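Local coordinates for protein glycoside Hydrolase (Bacteroides plebeius, PDB 5T3B) that probably hydrolyses glycosidic bonds in polysaccharides, as a glycoside hydrolase of family 50 from a gut Bacteroides, at residues A[412-423]-A[458-469]. Residues are numbered along the deposited sequence; the frame is centred on the assembly and turned at random. Where two conformers were deposited one is given.
Sequences QQNRGFAYQHFT and YTSLTKYMSDIN
Y464 is a knob into the hole made by Q413, G416, F417 and Q420, and so locks helix segments 412-423 and 459-469 side by side, running in the same direction at 22°. The first lies between strands 407-409 and 432-437 in sequence, consistent with the (beta/alpha)8-type barrel of family 50 enzymes. The packing is tightest at G416: a hydrogen in place of a side chain lets the backbones close in, with Y464 CB 3.6 Å from G416 CA. F417 turns its edge to one face of the Y464 ring, centroids 5.1 Å apart, while the aliphatic CD of K463 covers the other face.

Deeper in, Y419 stands with CG anti to its own N (chi1 -179°), which sends the ring across to M465; CG of that flexible, unbranched side chain sits 3.6 Å above the ring centre, and CG2 of T423 covers the opposite face. Y419 OH donates to N469 OD1 over 2.6 Å, on a lone pair in the carbonyl plane, and also bonds W435, so the buried hydroxyl is satisfied.

The solvent side is looser: small, exposed S460 merely touches Q412, CB to CB 3.8 Å, and the extended, partly exposed Q413 brings NE2 to Y464 OH at 2.9 Å. Q420, by contrast, is a buried amide with its polar atoms satisfied: OE1 bonds the backbone of L63, one amide hydrogen reaches a water bound to D467 OD2, and the other points almost straight (176°) at the Y464 carbonyl oxygen, NE2 to O 3.1 Å.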
ATOM      1  N   GLN A 412       2.241 -11.194 -20.232  1.00  8.70           N
ATOM      2  CA  GLN A 412       1.223 -10.326 -19.640  1.00  8.36           C
ATOM      3  C   GLN A 412       0.025 -11.116 -19.114  1.00  9.13           C
ATOM      4  O   GLN A 412      -0.519 -10.755 -18.080  1.00  9.65           O
ATOM      5  CB  GLN A 412       0.764  -9.254 -20.639  1.00  9.04           C
ATOM      6  CG  GLN A 412       1.890  -8.352 -21.120  1.00  9.37           C
ATOM      7  CD  GLN A 412       2.634  -7.684 -19.990  1.00  9.89           C
ATOM      8  OE1 GLN A 412       3.906  -7.740 -19.865  1.00 12.68           O
ATOM      9  NE2 GLN A 412       1.895  -7.063 -19.186  1.00  7.13           N
ATOM     10  N   GLN A 413      -0.357 -12.167 -19.816  1.00  9.60           N
ATOM     11  CA  GLN A 413      -1.449 -13.001 -19.315  1.00  9.26           C
ATOM     12  C   GLN A 413      -1.092 -13.532 -17.916  1.00  9.28           C
ATOM     13  O   GLN A 413      -1.945 -13.527 -17.043  1.00  9.59           O
ATOM     14  CB  GLN A 413      -1.776 -14.157 -20.255  1.00 11.33           C
ATOM     15  CG  GLN A 413      -2.786 -15.109 -19.699  1.00 12.82           C
ATOM     16  CD  GLN A 413      -3.170 -16.177 -20.686  1.00 14.04           C
ATOM     17  OE1 GLN A 413      -2.318 -16.890 -21.210  1.00 17.09           O
ATOM     18  NE2 GLN A 413      -4.442 -16.284 -20.911  1.00 16.25           N
ATOM     19  N   ASN A 414       0.134 -13.969 -17.718  1.00  8.89           N
ATOM     20  CA  ASN A 414       0.526 -14.503 -16.423  1.00  9.10           C
ATOM     21  C   ASN A 414       0.642 -13.392 -15.384  1.00  8.06           C
ATOM     22  O   ASN A 414       0.444 -13.686 -14.183  1.00  8.99           O
ATOM     23  CB  ASN A 414       1.766 -15.384 -16.546  1.00 10.12           C
ATOM     24  CG  ASN A 414       1.410 -16.768 -17.097  1.00 12.88           C
ATOM     25  OD1 ASN A 414       0.996 -17.643 -16.342  1.00 14.68           O
ATOM     26  ND2 ASN A 414       1.539 -16.945 -18.348  1.00 18.64           N
ATOM     27  N   ARG A 415       0.971 -12.157 -15.773  1.00  7.28           N
ATOM     28  CA  ARG A 415       0.859 -11.062 -14.850  1.00  7.87           C
ATOM     29  C   ARG A 415      -0.585 -10.944 -14.381  1.00  8.08           C
ATOM     30  O   ARG A 415      -0.857 -10.612 -13.203  1.00  8.56           O
ATOM     31  CB  ARG A 415       1.355  -9.728 -15.431  1.00  8.48           C
ATOM     32  CG  ARG A 415       2.810  -9.669 -15.829  1.00  8.59           C
ATOM     33  CD  ARG A 415       3.124  -8.341 -16.476  1.00  8.14           C
ATOM     34  NE  ARG A 415       3.275  -7.291 -15.488  1.00  7.76           N
ATOM     35  CZ  ARG A 415       3.129  -5.986 -15.761  1.00  7.91           C
ATOM     36  NH1 ARG A 415       2.645  -5.512 -16.905  1.00  8.37           N
ATOM     37  NH2 ARG A 415       3.459  -5.126 -14.821  1.00  7.57           N
ATOM     38  N   GLY A 416      -1.496 -11.115 -15.301  1.00  8.07           N
ATOM     39  CA  GLY A 416      -2.928 -11.087 -14.968  1.00  7.80           C
ATOM     40  C   GLY A 416      -3.309 -12.193 -14.010  1.00  7.73           C
ATOM     41  O   GLY A 416      -4.049 -11.971 -13.036  1.00  8.86           O
ATOM     42  N   PHE A 417      -2.827 -13.419 -14.283  1.00  8.28           N
ATOM     43  CA  PHE A 417      -3.064 -14.523 -13.369  1.00  8.35           C
ATOM     44  C   PHE A 417      -2.494 -14.251 -11.978  1.00  8.16           C
ATOM     45  O   PHE A 417      -3.154 -14.529 -10.945  1.00  9.19           O
ATOM     46  CB  PHE A 417      -2.496 -15.823 -13.894  1.00  9.68           C
ATOM     47  CG  PHE A 417      -3.094 -16.356 -15.202  1.00  9.62           C
ATOM     48  CD1 PHE A 417      -4.331 -16.000 -15.675  1.00  9.83           C
ATOM     49  CD2 PHE A 417      -2.361 -17.265 -15.941  1.00 10.64           C
ATOM     50  CE1 PHE A 417      -4.868 -16.528 -16.838  1.00 12.06           C
ATOM     51  CE2 PHE A 417      -2.882 -17.831 -17.104  1.00 11.78           C
ATOM     52  CZ  PHE A 417      -4.123 -17.447 -17.560  1.00 12.98           C
ATOM     53  N   ALA A 418      -1.277 -13.695 -11.916  1.00  7.55           N
ATOM     54  CA  ALA A 418      -0.673 -13.359 -10.631  1.00  8.00           C
ATOM     55  C   ALA A 418      -1.490 -12.281  -9.912  1.00  7.41           C
ATOM     56  O   ALA A 418      -1.603 -12.316  -8.692  1.00  8.69           O
ATOM     57  CB  ALA A 418       0.730 -12.899 -10.825  1.00  9.33           C
ATOM     58  N   TYR A 419      -1.992 -11.294 -10.645  1.00  7.32           N
ATOM     59  CA  TYR A 419      -2.823 -10.267 -10.038  1.00  7.07           C
ATOM     60  C   TYR A 419      -4.059 -10.917  -9.425  1.00  7.81           C
ATOM     61  O   TYR A 419      -4.415 -10.605  -8.276  1.00  8.30           O
ATOM     62  CB  TYR A 419      -3.248  -9.212 -11.084  1.00  8.07           C
ATOM     63  CG  TYR A 419      -4.080  -8.106 -10.541  1.00  6.90           C
ATOM     64  CD1 TYR A 419      -5.471  -8.193 -10.506  1.00  7.22           C
ATOM     65  CD2 TYR A 419      -3.521  -6.930 -10.129  1.00  7.29           C
ATOM     66  CE1 TYR A 419      -6.272  -7.183 -10.048  1.00  7.02           C
ATOM     67  CE2 TYR A 419      -4.327  -5.900  -9.654  1.00  7.02           C
ATOM     68  CZ  TYR A 419      -5.703  -6.010  -9.637  1.00  7.28           C
ATOM     69  OH  TYR A 419      -6.414  -4.925  -9.168  1.00  8.37           O
ATOM     70  N   GLN A 420      -4.731 -11.791 -10.176  1.00  7.35           N
ATOM     71  CA  GLN A 420      -5.907 -12.478  -9.635  1.00  8.02           C
ATOM     72  C   GLN A 420      -5.566 -13.287  -8.412  1.00  7.89           C
ATOM     73  O   GLN A 420      -6.320 -13.255  -7.418  1.00  8.89           O
ATOM     74  CB  GLN A 420      -6.627 -13.331 -10.678  1.00  8.34           C
ATOM     75  CG  GLN A 420      -7.089 -12.532 -11.861  1.00  9.13           C
ATOM     76  CD  GLN A 420      -8.151 -13.260 -12.664  1.00  9.26           C
ATOM     77  OE1 GLN A 420      -8.239 -14.481 -12.606  1.00 10.06           O
ATOM     78  NE2 GLN A 420      -8.947 -12.506 -13.393  1.00  9.72           N
ATOM     79  N   HIS A 421      -4.484 -14.054  -8.466  1.00  8.02           N
ATOM     80  CA  HIS A 421      -4.118 -14.903  -7.333  1.00  7.99           C
ATOM     81  C   HIS A 421      -3.880 -14.046  -6.072  1.00  7.74           C
ATOM     82  O   HIS A 421      -4.357 -14.345  -4.982  1.00  8.79           O
ATOM     83  CB  HIS A 421      -2.858 -15.676  -7.707  1.00  9.11           C
ATOM     84  CG  HIS A 421      -2.310 -16.536  -6.643  1.00  8.77           C
ATOM     85  ND1 HIS A 421      -2.760 -17.790  -6.413  1.00  9.91           N
ATOM     86  CD2 HIS A 421      -1.397 -16.281  -5.703  1.00 10.43           C
ATOM     87  CE1 HIS A 421      -2.110 -18.294  -5.402  1.00 10.27           C
ATOM     88  NE2 HIS A 421      -1.294 -17.394  -4.928  1.00 11.63           N
ATOM     89  N   PHE A 422      -3.095 -12.985  -6.238  1.00  8.00           N
ATOM     90  CA  PHE A 422      -2.712 -12.201  -5.059  1.00  7.62           C
ATOM     91  C   PHE A 422      -3.945 -11.480  -4.513  1.00  7.71           C
ATOM     92  O   PHE A 422      -4.177 -11.492  -3.271  1.00  8.80           O
ATOM     93  CB  PHE A 422      -1.572 -11.214  -5.407  1.00  7.66           C
ATOM     94  CG  PHE A 422      -0.742 -10.818  -4.231  1.00  8.03           C
ATOM     95  CD1 PHE A 422       0.246 -11.663  -3.781  1.00 10.13           C
ATOM     96  CD2 PHE A 422      -0.964  -9.651  -3.552  1.00  8.86           C
ATOM     97  CE1 PHE A 422       0.996 -11.385  -2.658  1.00  9.75           C
ATOM     98  CE2 PHE A 422      -0.201  -9.357  -2.421  1.00 10.21           C
ATOM     99  CZ  PHE A 422       0.769 -10.199  -1.993  1.00 10.52           C
ATOM    100  N   THR A 423      -4.738 -10.867  -5.375  1.00  7.33           N
ATOM    101  CA  THR A 423      -5.891 -10.130  -4.921  1.00  7.80           C
ATOM    102  C   THR A 423      -6.956 -11.040  -4.318  1.00  8.17           C
ATOM    103  O   THR A 423      -7.589 -10.639  -3.338  1.00  8.97           O
ATOM    104  CB  THR A 423      -6.459  -9.254  -6.027  1.00  8.33           C
ATOM    105  OG1 THR A 423      -6.877 -10.027  -7.157  1.00  8.57           O
ATOM    106  CG2 THR A 423      -5.469  -8.154  -6.405  1.00  8.80           C
ATOM    107  N   TYR A 458      -1.164  -2.500 -21.010  1.00  8.92           N
ATOM    108  CA  TYR A 458      -0.978  -3.917 -21.254  1.00  9.48           C
ATOM    109  C   TYR A 458      -2.352  -4.556 -21.154  1.00  9.24           C
ATOM    110  O   TYR A 458      -2.787  -4.956 -20.078  1.00  9.66           O
ATOM    111  CB  TYR A 458       0.009  -4.467 -20.250  1.00  9.52           C
ATOM    112  CG  TYR A 458       1.403  -4.075 -20.473  1.00  8.43           C
ATOM    113  CD1 TYR A 458       2.153  -4.648 -21.526  1.00  9.83           C
ATOM    114  CD2 TYR A 458       2.049  -3.188 -19.646  1.00  8.81           C
ATOM    115  CE1 TYR A 458       3.477  -4.303 -21.718  1.00  9.63           C
ATOM    116  CE2 TYR A 458       3.389  -2.854 -19.839  1.00  8.34           C
ATOM    117  CZ  TYR A 458       4.114  -3.430 -20.895  1.00  8.55           C
ATOM    118  OH  TYR A 458       5.444  -3.154 -21.091  1.00  9.73           O
ATOM    119  N   THR A 459      -3.019  -4.704 -22.314  1.00 10.94           N
ATOM    120  CA  THR A 459      -4.421  -5.089 -22.323  1.00 12.46           C
ATOM    121  C   THR A 459      -4.684  -6.483 -21.765  1.00 11.90           C
ATOM    122  O   THR A 459      -5.755  -6.728 -21.206  1.00 14.13           O
ATOM    123  CB  THR A 459      -5.017  -4.868 -23.701  1.00 17.69           C
ATOM    124  OG1 THR A 459      -4.388  -5.690 -24.574  1.00 26.39           O
ATOM    125  CG2 THR A 459      -4.811  -3.595 -24.197  1.00 17.93           C
ATOM    126  N   SER A 460      -3.743  -7.405 -21.943  0.50 11.53           N
ATOM    127  CA  SER A 460      -3.891  -8.717 -21.366  0.50 13.35           C
ATOM    128  C   SER A 460      -3.909  -8.699 -19.854  0.50 14.71           C
ATOM    129  O   SER A 460      -4.667  -9.459 -19.239  0.50 18.37           O
ATOM    130  CB  SER A 460      -2.798  -9.660 -21.906  0.50 14.58           C
ATOM    131  OG  SER A 460      -2.959 -10.027 -23.271  0.50 16.56           O
ATOM    132  N   LEU A 461      -3.094  -7.842 -19.251  1.00 10.12           N
ATOM    133  CA  LEU A 461      -3.107  -7.632 -17.838  1.00  9.77           C
ATOM    134  C   LEU A 461      -4.413  -6.930 -17.400  1.00  9.74           C
ATOM    135  O   LEU A 461      -5.054  -7.353 -16.406  1.00 10.76           O
ATOM    136  CB  LEU A 461      -1.879  -6.859 -17.438  1.00  9.50           C
ATOM    137  CG  LEU A 461      -1.842  -6.379 -15.975  1.00  9.51           C
ATOM    138  CD1 LEU A 461      -1.930  -7.549 -14.982  1.00 10.02           C
ATOM    139  CD2 LEU A 461      -0.567  -5.571 -15.689  1.00 12.51           C
ATOM    140  N   THR A 462      -4.782  -5.851 -18.072  1.00  8.72           N
ATOM    141  CA  THR A 462      -5.932  -5.086 -17.622  1.00 10.06           C
ATOM    142  C   THR A 462      -7.232  -5.899 -17.734  1.00  9.30           C
ATOM    143  O   THR A 462      -8.167  -5.666 -16.943  1.00 10.28           O
ATOM    144  CB  THR A 462      -6.042  -3.751 -18.303  1.00 10.96           C
ATOM    145  OG1 THR A 462      -6.273  -3.920 -19.683  1.00 12.24           O
ATOM    146  CG2 THR A 462      -4.887  -2.894 -18.046  1.00 11.31           C
ATOM    147  N   LYS A 463      -7.312  -6.843 -18.651  1.00  9.91           N
ATOM    148  CA  LYS A 463      -8.475  -7.717 -18.728  1.00  9.40           C
ATOM    149  C   LYS A 463      -8.635  -8.483 -17.441  1.00  8.88           C
ATOM    150  O   LYS A 463      -9.735  -8.521 -16.845  1.00 10.37           O
ATOM    151  CB  LYS A 463      -8.310  -8.662 -19.912  1.00 12.20           C
ATOM    152  CG  LYS A 463      -9.460  -9.707 -20.123  1.00 13.46           C
ATOM    153  CD  LYS A 463      -9.234 -10.961 -19.274  1.00 15.76           C
ATOM    154  CE  LYS A 463     -10.149 -12.125 -19.604  1.00 18.50           C
ATOM    155  NZ  LYS A 463     -11.545 -11.772 -19.347  1.00 17.38           N
ATOM    156  N   TYR A 464      -7.551  -9.132 -17.001  1.00  8.63           N
ATOM    157  CA  TYR A 464      -7.643  -9.929 -15.765  1.00  9.30           C
ATOM    158  C   TYR A 464      -7.839  -9.042 -14.517  1.00  8.33           C
ATOM    159  O   TYR A 464      -8.518  -9.461 -13.559  1.00  9.50           O
ATOM    160  CB  TYR A 464      -6.421 -10.844 -15.594  1.00 10.19           C
ATOM    161  CG  TYR A 464      -6.418 -11.926 -16.665  1.00 10.68           C
ATOM    162  CD1 TYR A 464      -7.319 -12.960 -16.648  1.00 11.89           C
ATOM    163  CD2 TYR A 464      -5.601 -11.847 -17.769  1.00 11.10           C
ATOM    164  CE1 TYR A 464      -7.368 -13.889 -17.636  1.00 13.24           C
ATOM    165  CE2 TYR A 464      -5.667 -12.725 -18.795  1.00 12.84           C
ATOM    166  CZ  TYR A 464      -6.542 -13.776 -18.716  1.00 12.56           C
ATOM    167  OH  TYR A 464      -6.575 -14.736 -19.732  1.00 16.67           O
ATOM    168  N   MET A 465      -7.208  -7.857 -14.527  1.00  8.25           N
ATOM    169  CA  MET A 465      -7.441  -6.911 -13.437  1.00  8.51           C
ATOM    170  C   MET A 465      -8.898  -6.526 -13.334  1.00  8.22           C
ATOM    171  O   MET A 465      -9.469  -6.489 -12.247  1.00  9.02           O
ATOM    172  CB  MET A 465      -6.621  -5.630 -13.606  1.00  9.02           C
ATOM    173  CG  MET A 465      -5.140  -5.838 -13.475  1.00  8.87           C
ATOM    174  SD  MET A 465      -4.325  -4.260 -13.942  1.00  9.30           S
ATOM    175  CE  MET A 465      -2.892  -4.253 -12.912  1.00 11.11           C
ATOM    176  N   SER A 466      -9.515  -6.249 -14.497  1.00  8.72           N
ATOM    177  CA  SER A 466     -10.921  -5.795 -14.563  1.00  9.44           C
ATOM    178  C   SER A 466     -11.811  -6.864 -13.959  1.00  8.88           C
ATOM    179  O   SER A 466     -12.762  -6.566 -13.215  1.00  9.75           O
ATOM    180  CB  SER A 466     -11.335  -5.554 -16.025  1.00 11.84           C
ATOM    181  OG  SER A 466     -10.628  -4.491 -16.623  1.00 14.23           O
ATOM    182  N   ASP A 467     -11.576  -8.146 -14.320  1.00  9.01           N
ATOM    183  CA  ASP A 467     -12.452  -9.201 -13.880  1.00  9.68           C
ATOM    184  C   ASP A 467     -12.505  -9.276 -12.337  1.00  9.57           C
ATOM    185  O   ASP A 467     -13.563  -9.478 -11.744  1.00 10.43           O
ATOM    186  CB  ASP A 467     -12.031 -10.548 -14.475  1.00 10.41           C
ATOM    187  CG  ASP A 467     -12.295 -10.619 -15.971  1.00 12.30           C
ATOM    188  OD1 ASP A 467     -13.213  -9.915 -16.500  1.00 13.76           O
ATOM    189  OD2 ASP A 467     -11.580 -11.455 -16.567  1.00 13.47           O
ATOM    190  N   ILE A 468     -11.341  -9.073 -11.691  1.00  8.98           N
ATOM    191  CA  ILE A 468     -11.333  -8.954 -10.228  1.00  8.81           C
ATOM    192  C   ILE A 468     -11.982  -7.652  -9.741  1.00  7.71           C
ATOM    193  O   ILE A 468     -12.875  -7.638  -8.896  1.00  8.91           O
ATOM    194  CB  ILE A 468      -9.903  -9.080  -9.655  1.00  8.97           C
ATOM    195  CG1 ILE A 468      -9.328 -10.460  -9.911  1.00 10.13           C
ATOM    196  CG2 ILE A 468      -9.823  -8.617  -8.191  1.00  9.12           C
ATOM    197  CD1 ILE A 468      -9.851 -11.492  -8.944  1.00 11.56           C
ATOM    198  N   ASN A 469     -11.472  -6.558 -10.274  1.00  8.10           N
ATOM    199  CA  ASN A 469     -11.788  -5.248  -9.714  1.00  8.04           C
ATOM    200  C   ASN A 469     -13.262  -4.933  -9.814  1.00  8.19           C
ATOM    201  O   ASN A 469     -13.847  -4.322  -8.920  1.00  9.31           O
ATOM    202  CB  ASN A 469     -11.008  -4.155 -10.414  1.00  8.57           C
ATOM    203  CG  ASN A 469      -9.542  -4.215 -10.110  1.00  8.30           C
ATOM    204  OD1 ASN A 469      -9.053  -4.918  -9.251  1.00  9.04           O
ATOM    205  ND2 ASN A 469      -8.808  -3.376 -10.854  1.00  9.70           N
TER
HETATM  206  O   HOH W   1     -10.877 -13.781 -15.378  1.00 14.20           O